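Local coordinates for BREX protein BrxA (Magnetospirillum magneticum, PDB 3BHW), which is probably part of a type 1 BREX bacteriophage exclusion system, which lets phage adsorb but prevents replication of its double-stranded DNA, at residues 93-98 against 194-199; 183-186 against 192-195; 102-107 against 152-157. All blocks are in the same frame, centred on the assembly; numbering follows the deposited sequence.

In the fold
The three contacts join five helices of an all-helical chain in three pairs: 83-97 with 191-197, 179-187 with 191-197, and 99-112 with 145-161. Contacts 1 and 2 share Ile194 and Arg195 and have centres about 8 Å apart; helix 191-197 turns one flank to helix 83-97 and another to helix 179-187, and Lys96 CB lies 3.5 Å from Val193 CG2. Contact 3 is nested in the loop closed by contact 1, its centre about 9 Å away; Arg195 NE forms a 3.0 Å salt bridge with Asp106 OD1. Contacts 2 and 3, with centres about 17 Å apart, still meet through a probable hydrogen bond of 2.8 Å from Tyr192 OH to Asp103 OD1.

Contact 1: residues 93-98 against 194-199; sequences AAIKHS and IRCIQV
A buried, wholly apolar helix-helix contact sets Ile95, near the C-terminal end of helix 83-97, against Cys196 and Ile197 in the C-terminal helix 191-197. It lies in the core of the all-helical BrxA fold, its centre about 7 Å from that of the chain, and brings together parts of the sequence almost a hundred residues apart. The interface is small, 124 Å² over both sides, and no hydrogen bond crosses it. Ile95 forms one whole side, with its two branches sent to different neighbours. With CG1 beside the backbone N (chi1 -66°), CG2 stands anti to that nitrogen and meets the CB of Cys196, while CD1, at the end of the longer branch, reaches the backbone of Ile197 and comes 3.9 Å from its CA. The two isoleucine side chains cross at about a right angle, so the methyl end of Ile95 abuts the root of Ile197 instead of running alongside it. Around the contact, Ile95 also packs on Leu101 and Leu105 of helix 99-112, and Ile197 on Met182 of helix 179-187 and on Ile177. Helix 83-97 gives way here to the next one: the Ser98 side chain caps the N terminus of helix 99-112 by bonding Leu101 N. Across the contact, Tyr163 OH is hydrogen-bonded to Ile197 O and Val199 N. The nearest approach is Ile95 CG2 to Cys196 CB, 3.7 Å, and Ile95 CD1 touches CB and CG1 of Ile197 equally, at 4.1 Å each.

Contact 2: residues 183-186 against 192-195; sequences SYLR and YVIR
The backbones of 183-186 and 192-195, both helical, come closest at Leu185 and Ile194, whose CA atoms are 6.6 Å apart. Leu185 fills the middle of the contact and is used at both ends of its side chain. Its CB lies 3.7 Å from Ile194 CG1, while both its methyl groups face one methyl of Val193: CG1 of Val193 is 3.8 Å from CD2 of Leu185 and 3.9 Å from CD1. The leucine and valine side chains cross at about a right angle. Helices 179-187 and 191-197 follow each other in the chain, and only a short turn separates them, so this is a helical hairpin closed by an apolar seam at the C-terminal end of the BrxA fold. Ile194 reaches across the seam with its longer branch. With CG1 anti to the carbonyl carbon (chi1 -68°) and the chain extended beyond it, CD1 comes to rest over the backbone of helix 179-187, 3.6 Å from Leu185 O and 3.7 Å from Arg186 N. Arg186 borders this methyl on the outer side, its CG 4.0 Å from Ile194 CD1 and its chain extended as far as NE at the exposed margin. On the inner side, Leu185 and Val193 both rest on Ala92 of helix 83-97, and Leu185 also touches Met70 and Glu190.

Contact 3: residues 102-107 against 152-157; sequences GDFLDL and DCVYRI
Phe104, Val154 and Tyr155 make up this buried contact, in which helix 99-112 faces helix 145-161 within the all-helical BrxA fold, about 8 Å from the centre of the chain. The backbones stand well apart, with 9.2 Å between the nearest CA atoms, those of Phe104 and Val154, and the gap is bridged by side chains. Phe104 provides the largest share of the buried surface. Its ring carbon CG is anti to the backbone N (chi1 -166°), which carries the ring out from helix 99-112 toward its neighbour. There CD2 and CE2 along one side of the ring meet a single methyl of Val154, CG1, at 3.9 and 4.1 Å. The approach of this methyl to the ring is oblique, and the two side chains likewise meet at a slant. Val154 points at Phe104 from its own backbone, whereas Tyr155 starts out to the flank and only the far end of its side chain arrives at the phenylalanine. Its hydroxyl lies at the edge of the Phe104 ring, near the ring plane, and takes no hydrogen bond across the contact; its polar partner is the backbone carbonyl of Leu120. Other aromatic groups lie round it: Trp125 of helix 122-135 packs edge-to-face with Phe104 and also touches Val154 and Tyr155, and the ring of Tyr128 meets that of Phe104 with their planes at about 50°. Arg122 makes a cation-pi contact with Tyr155. The buried area between the two segments is modest, 104 Å², and in it Tyr155 OH stands 4.3 Å from Phe104 CZ.

Contact 1: residues 93-98 against 194-199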
loop_
_atom_site.group_PDB
_atom_site.type_symbol
_atom_site.label_atom_id
_atom_site.label_comp_id
_atom_site.label_asym_id
_atom_site.label_seq_id
_atom_site.Cartn_x
_atom_site.Cartn_y
_atom_site.Cartn_z
ATOM N N ALA A 93 -0.750 0.489 -5.529
ATOM C CA ALA A 93 -0.968 -0.941 -5.527
ATOM C C ALA A 93 -1.417 -1.401 -4.158
ATOM O O ALA A 93 -2.315 -2.261 -4.042
ATOM C CB ALA A 93 0.289 -1.667 -5.997
ATOM N N ALA A 94 -0.846 -0.818 -3.103
ATOM C CA ALA A 94 -1.236 -1.251 -1.730
ATOM C C ALA A 94 -2.675 -0.846 -1.452
ATOM O O ALA A 94 -3.450 -1.619 -0.841
ATOM C CB ALA A 94 -0.320 -0.715 -0.717
ATOM N N ILE A 95 -3.055 0.315 -1.897
ATOM C CA ILE A 95 -4.456 0.753 -1.784
ATOM C C ILE A 95 -5.420 -0.145 -2.543
ATOM O O ILE A 95 -6.426 -0.646 -1.977
ATOM C CB ILE A 95 -4.631 2.211 -2.183
ATOM C CG1 ILE A 95 -3.883 3.070 -1.155
ATOM C CG2 ILE A 95 -6.140 2.591 -2.229
ATOM C CD1 ILE A 95 -3.564 4.465 -1.658
ATOM N N LYS A 96 -5.143 -0.374 -3.825
ATOM C CA LYS A 96 -5.977 -1.282 -4.606
ATOM C C LYS A 96 -6.188 -2.670 -3.948
ATOM O O LYS A 96 -7.276 -3.219 -4.003
ATOM C CB LYS A 96 -5.435 -1.433 -6.024
ATOM C CG LYS A 96 -6.483 -2.080 -6.922
ATOM C CD LYS A 96 -6.191 -1.849 -8.360
ATOM C CE LYS A 96 -7.107 -2.712 -9.229
ATOM N NZ LYS A 96 -6.695 -2.757 -10.669
ATOM N N HIS A 97 -5.126 -3.210 -3.348
ATOM C CA HIS A 97 -5.129 -4.538 -2.738
ATOM C C HIS A 97 -5.866 -4.537 -1.393
ATOM O O HIS A 97 -6.372 -5.574 -0.928
ATOM C CB HIS A 97 -3.656 -4.975 -2.567
ATOM C CG HIS A 97 -3.483 -6.259 -1.836
ATOM N ND1 HIS A 97 -3.278 -6.296 -0.473
ATOM C CD2 HIS A 97 -3.416 -7.539 -2.267
ATOM C CE1 HIS A 97 -3.148 -7.554 -0.090
ATOM N NE2 HIS A 97 -3.236 -8.327 -1.155
ATOM N N SER A 98 -5.912 -3.386 -0.738
ATOM C CA SER A 98 -6.466 -3.299 0.631
ATOM C C SER A 98 -7.571 -2.248 0.883
ATOM O O SER A 98 -7.291 -1.090 1.081
ATOM C CB SER A 98 -5.364 -3.138 1.657
ATOM O OG SER A 98 -5.881 -2.879 2.966
ATOM N N ILE A 194 -7.772 6.267 -7.044
ATOM C CA ILE A 194 -7.711 7.702 -7.264
ATOM C C ILE A 194 -8.261 8.476 -6.082
ATOM O O ILE A 194 -7.627 9.418 -5.610
ATOM C CB ILE A 194 -8.353 8.110 -8.580
ATOM C CG1 ILE A 194 -7.501 7.569 -9.759
ATOM C CG2 ILE A 194 -8.584 9.650 -8.650
ATOM C CD1 ILE A 194 -8.121 7.637 -11.159
ATOM N N ARG A 195 -9.457 8.090 -5.649
ATOM C CA ARG A 195 -10.154 8.746 -4.544
ATOM C C ARG A 195 -9.381 8.680 -3.227
ATOM O O ARG A 195 -9.415 9.628 -2.423
ATOM C CB ARG A 195 -11.536 8.091 -4.369
ATOM C CG ARG A 195 -12.494 8.875 -3.584
ATOM C CD ARG A 195 -13.591 7.905 -2.974
ATOM N NE ARG A 195 -14.585 8.640 -2.208
ATOM C CZ ARG A 195 -15.475 9.447 -2.767
ATOM N NH1 ARG A 195 -15.473 9.595 -4.089
ATOM N NH2 ARG A 195 -16.378 10.086 -2.016
ATOM N N CYS A 196 -8.704 7.549 -2.997
ATOM C CA CYS A 196 -8.009 7.285 -1.722
ATOM C C CYS A 196 -6.582 7.799 -1.672
ATOM O O CYS A 196 -6.099 8.148 -0.610
ATOM C CB CYS A 196 -7.961 5.771 -1.461
ATOM S SG CYS A 196 -9.611 4.965 -1.268
ATOM N N ILE A 197 -5.917 7.846 -2.833
ATOM C CA ILE A 197 -4.460 8.091 -2.861
ATOM C C ILE A 197 -4.113 9.547 -2.624
ATOM O O ILE A 197 -3.008 9.870 -2.131
ATOM C CB ILE A 197 -3.815 7.620 -4.197
ATOM C CG1 ILE A 197 -2.309 7.539 -4.053
ATOM C CG2 ILE A 197 -4.180 8.551 -5.360
ATOM C CD1 ILE A 197 -1.639 6.756 -5.092
ATOM N N GLN A 198 -5.032 10.428 -2.998
ATOM C CA GLN A 198 -4.797 11.864 -2.889
ATOM C C GLN A 198 -5.933 12.369 -2.031
ATOM O O GLN A 198 -7.082 12.444 -2.491
ATOM C CB GLN A 198 -4.760 12.557 -4.261
ATOM C CG GLN A 198 -4.237 14.023 -4.226
ATOM C CD GLN A 198 -2.718 14.141 -4.332
ATOM O OE1 GLN A 198 -2.138 13.882 -5.395
ATOM N NE2 GLN A 198 -2.065 14.544 -3.232
ATOM N N VAL A 199 -5.622 12.654 -0.767
ATOM C CA VAL A 199 -6.644 13.080 0.184
ATOM C C VAL A 199 -6.268 14.409 0.828
ATOM O O VAL A 199 -6.852 14.800 1.818
ATOM C CB VAL A 199 -6.897 12.015 1.303
ATOM C CG1 VAL A 199 -7.560 10.738 0.739
ATOM C CG2 VAL A 199 -5.596 11.711 2.082
#

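Contact 2: residues 183-186 against 192-195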
loop_
_atom_site.group_PDB
_atom_site.type_symbol
_atom_site.label_atom_id
_atom_site.label_comp_id
_atom_site.label_asym_id
_atom_site.label_seq_id
_atom_site.Cartn_x
_atom_site.Cartn_y
_atom_site.Cartn_z
ATOM N N SER A 183 -1.485 9.590 -13.985
ATOM C CA SER A 183 -1.842 9.343 -15.380
ATOM C C SER A 183 -2.128 7.851 -15.557
ATOM O O SER A 183 -3.126 7.475 -16.201
ATOM C CB SER A 183 -0.748 9.892 -16.340
ATOM O OG SER A 183 -1.016 9.657 -17.723
ATOM N N TYR A 184 -1.276 7.005 -14.982
ATOM C CA TYR A 184 -1.509 5.570 -15.048
ATOM C C TYR A 184 -2.871 5.182 -14.446
ATOM O O TYR A 184 -3.638 4.474 -15.074
ATOM C CB TYR A 184 -0.365 4.752 -14.379
ATOM C CG TYR A 184 -0.700 3.277 -14.274
ATOM C CD1 TYR A 184 -0.381 2.375 -15.305
ATOM C CD2 TYR A 184 -1.458 2.789 -13.201
ATOM C CE1 TYR A 184 -0.750 1.030 -15.249
ATOM C CE2 TYR A 184 -1.828 1.425 -13.124
ATOM C CZ TYR A 184 -1.467 0.566 -14.168
ATOM O OH TYR A 184 -1.829 -0.755 -14.112
ATOM N N LEU A 185 -3.165 5.745 -13.275
ATOM C CA LEU A 185 -4.418 5.462 -12.559
ATOM C C LEU A 185 -5.669 5.899 -13.308
ATOM O O LEU A 185 -6.640 5.147 -13.335
ATOM C CB LEU A 185 -4.395 6.056 -11.152
ATOM C CG LEU A 185 -3.450 5.439 -10.109
ATOM C CD1 LEU A 185 -3.503 6.317 -8.864
ATOM C CD2 LEU A 185 -3.706 3.899 -9.781
ATOM N N ARG A 186 -5.634 7.104 -13.895
ATOM C CA ARG A 186 -6.753 7.633 -14.708
ATOM C C ARG A 186 -6.933 6.736 -15.917
ATOM O O ARG A 186 -8.053 6.263 -16.197
ATOM C CB ARG A 186 -6.534 9.097 -15.105
ATOM C CG ARG A 186 -6.526 10.026 -13.886
ATOM C CD ARG A 186 -6.919 11.441 -14.184
ATOM N NE ARG A 186 -6.576 12.292 -13.049
ATOM C CZ ARG A 186 -5.360 12.792 -12.850
ATOM N NH1 ARG A 186 -4.381 12.538 -13.723
ATOM N NH2 ARG A 186 -5.122 13.545 -11.788
ATOM N N TYR A 192 -11.252 3.928 -7.502
ATOM C CA TYR A 192 -11.162 3.793 -6.053
ATOM C C TYR A 192 -9.806 4.221 -5.589
ATOM O O TYR A 192 -9.710 4.979 -4.612
ATOM C CB TYR A 192 -11.452 2.358 -5.615
ATOM C CG TYR A 192 -11.313 2.089 -4.115
ATOM C CD1 TYR A 192 -12.337 2.470 -3.254
ATOM C CD2 TYR A 192 -10.185 1.414 -3.586
ATOM C CE1 TYR A 192 -12.249 2.210 -1.848
ATOM C CE2 TYR A 192 -10.064 1.189 -2.197
ATOM C CZ TYR A 192 -11.105 1.590 -1.346
ATOM O OH TYR A 192 -10.979 1.332 0.024
ATOM N N VAL A 193 -8.745 3.735 -6.252
ATOM C CA VAL A 193 -7.374 4.186 -5.858
ATOM C C VAL A 193 -7.228 5.722 -5.969
ATOM O O VAL A 193 -6.726 6.382 -5.048
ATOM C CB VAL A 193 -6.327 3.409 -6.606
ATOM C CG1 VAL A 193 -4.945 3.897 -6.230
ATOM C CG2 VAL A 193 -6.556 1.880 -6.367
ATOM N N ILE A 194 -7.772 6.267 -7.044
ATOM C CA ILE A 194 -7.711 7.702 -7.264
ATOM C C ILE A 194 -8.261 8.476 -6.082
ATOM O O ILE A 194 -7.627 9.418 -5.610
ATOM C CB ILE A 194 -8.353 8.110 -8.580
ATOM C CG1 ILE A 194 -7.501 7.569 -9.759
ATOM C CG2 ILE A 194 -8.584 9.650 -8.650
ATOM C CD1 ILE A 194 -8.121 7.637 -11.159
ATOM N N ARG A 195 -9.457 8.090 -5.649
ATOM C CA ARG A 195 -10.154 8.746 -4.544
ATOM C C ARG A 195 -9.381 8.680 -3.227
ATOM O O ARG A 195 -9.415 9.628 -2.423
ATOM C CB ARG A 195 -11.536 8.091 -4.369
ATOM C CG ARG A 195 -12.494 8.875 -3.584
ATOM C CD ARG A 195 -13.591 7.905 -2.974
ATOM N NE ARG A 195 -14.585 8.640 -2.208
ATOM C CZ ARG A 195 -15.475 9.447 -2.767
ATOM N NH1 ARG A 195 -15.473 9.595 -4.089
ATOM N NH2 ARG A 195 -16.378 10.086 -2.016
#

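Contact 3: residues 102-107 against 152-157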
loop_
_atom_site.group_PDB
_atom_site.type_symbol
_atom_site.label_atom_id
_atom_site.label_comp_id
_atom_site.label_asym_id
_atom_site.label_seq_id
_atom_site.Cartn_x
_atom_site.Cartn_y
_atom_site.Cartn_z
ATOM N N GLY A 102 -7.346 1.665 2.039
ATOM C CA GLY A 102 -8.032 2.682 1.237
ATOM C C GLY A 102 -9.109 3.449 2.011
ATOM O O GLY A 102 -9.146 4.694 1.947
ATOM N N ASP A 103 -9.958 2.715 2.748
ATOM C CA ASP A 103 -11.038 3.308 3.535
ATOM C C ASP A 103 -10.471 4.154 4.692
ATOM O O ASP A 103 -11.070 5.158 5.064
ATOM C CB ASP A 103 -12.057 2.258 4.064
ATOM C CG ASP A 103 -13.072 1.844 3.018
ATOM O OD1 ASP A 103 -12.929 2.250 1.843
ATOM O OD2 ASP A 103 -14.031 1.112 3.396
ATOM N N PHE A 104 -9.318 3.757 5.243
ATOM C CA PHE A 104 -8.669 4.613 6.249
ATOM C C PHE A 104 -8.393 6.017 5.659
ATOM O O PHE A 104 -8.709 7.052 6.283
ATOM C CB PHE A 104 -7.388 3.961 6.796
ATOM C CG PHE A 104 -6.860 4.625 8.051
ATOM C CD1 PHE A 104 -7.718 4.992 9.072
ATOM C CD2 PHE A 104 -5.499 4.940 8.162
ATOM C CE1 PHE A 104 -7.224 5.605 10.251
ATOM C CE2 PHE A 104 -4.990 5.583 9.318
ATOM C CZ PHE A 104 -5.869 5.909 10.372
ATOM N N LEU A 105 -7.864 6.033 4.445
ATOM C CA LEU A 105 -7.474 7.223 3.741
ATOM C C LEU A 105 -8.737 7.994 3.415
ATOM O O LEU A 105 -8.838 9.138 3.824
ATOM C CB LEU A 105 -6.737 6.825 2.479
ATOM C CG LEU A 105 -5.370 6.255 2.821
ATOM C CD1 LEU A 105 -4.811 5.395 1.651
ATOM C CD2 LEU A 105 -4.437 7.390 3.198
ATOM N N ASP A 106 -9.715 7.318 2.792
ATOM C CA ASP A 106 -10.930 7.916 2.306
ATOM C C ASP A 106 -11.819 8.506 3.385
ATOM O O ASP A 106 -12.356 9.567 3.206
ATOM C CB ASP A 106 -11.740 6.807 1.590
ATOM C CG ASP A 106 -12.909 7.360 0.725
ATOM O OD1 ASP A 106 -12.831 8.492 0.223
ATOM O OD2 ASP A 106 -13.858 6.639 0.479
ATOM N N LEU A 107 -12.043 7.749 4.458
ATOM C CA LEU A 107 -13.047 8.122 5.458
ATOM C C LEU A 107 -12.481 8.784 6.698
ATOM O O LEU A 107 -13.270 9.305 7.466
ATOM C CB LEU A 107 -13.798 6.891 5.901
ATOM C CG LEU A 107 -14.308 6.077 4.706
ATOM C CD1 LEU A 107 -14.950 4.859 5.241
ATOM C CD2 LEU A 107 -15.278 6.793 3.817
ATOM N N ASP A 152 0.916 -0.598 13.316
ATOM C CA ASP A 152 2.298 -0.215 13.062
ATOM C C ASP A 152 2.572 -0.173 11.559
ATOM O O ASP A 152 3.212 0.767 11.067
ATOM C CB ASP A 152 3.283 -1.169 13.738
ATOM C CG ASP A 152 3.475 -0.873 15.239
ATOM O OD1 ASP A 152 2.814 0.050 15.762
ATOM O OD2 ASP A 152 4.301 -1.573 15.881
ATOM N N CYS A 153 2.052 -1.170 10.846
ATOM C CA CYS A 153 2.289 -1.261 9.411
ATOM C C CYS A 153 1.566 -0.159 8.676
ATOM O O CYS A 153 2.112 0.444 7.802
ATOM C CB CYS A 153 1.882 -2.618 8.872
ATOM S SG CYS A 153 2.181 -2.763 7.117
ATOM N N VAL A 154 0.307 0.086 8.992
ATOM C CA VAL A 154 -0.405 1.193 8.358
ATOM C C VAL A 154 0.314 2.527 8.581
ATOM O O VAL A 154 0.477 3.337 7.641
ATOM C CB VAL A 154 -1.856 1.216 8.805
ATOM C CG1 VAL A 154 -2.517 2.498 8.365
ATOM C CG2 VAL A 154 -2.573 0.046 8.163
ATOM N N TYR A 155 0.735 2.807 9.810
ATOM C CA TYR A 155 1.417 4.085 10.027
ATOM C C TYR A 155 2.775 4.141 9.363
ATOM O O TYR A 155 3.211 5.218 8.904
ATOM C CB TYR A 155 1.530 4.374 11.519
ATOM C CG TYR A 155 0.245 4.958 12.103
ATOM C CD1 TYR A 155 -0.850 4.155 12.494
ATOM C CD2 TYR A 155 0.132 6.344 12.262
ATOM C CE1 TYR A 155 -2.020 4.750 13.039
ATOM C CE2 TYR A 155 -1.020 6.928 12.776
ATOM C CZ TYR A 155 -2.090 6.133 13.164
ATOM O OH TYR A 155 -3.199 6.797 13.666
ATOM N N ARG A 156 3.471 3.001 9.268
ATOM C CA ARG A 156 4.756 2.960 8.571
ATOM C C ARG A 156 4.558 3.303 7.064
ATOM O O ARG A 156 5.331 4.089 6.462
ATOM C CB ARG A 156 5.397 1.569 8.703
ATOM C CG ARG A 156 6.788 1.475 8.243
ATOM C CD ARG A 156 7.535 0.309 8.919
ATOM N NE ARG A 156 7.044 -0.991 8.486
ATOM C CZ ARG A 156 6.265 -1.800 9.207
ATOM N NH1 ARG A 156 5.878 -2.945 8.682
ATOM N NH2 ARG A 156 5.854 -1.469 10.430
ATOM N N ILE A 157 3.510 2.752 6.449
ATOM C CA ILE A 157 3.171 3.074 5.064
ATOM C C ILE A 157 2.992 4.575 4.898
ATOM O O ILE A 157 3.478 5.162 3.937
ATOM C CB ILE A 157 1.875 2.345 4.640
ATOM C CG1 ILE A 157 2.201 0.900 4.331
ATOM C CG2 ILE A 157 1.382 2.895 3.325
ATOM C CD1 ILE A 157 0.994 0.010 4.226
#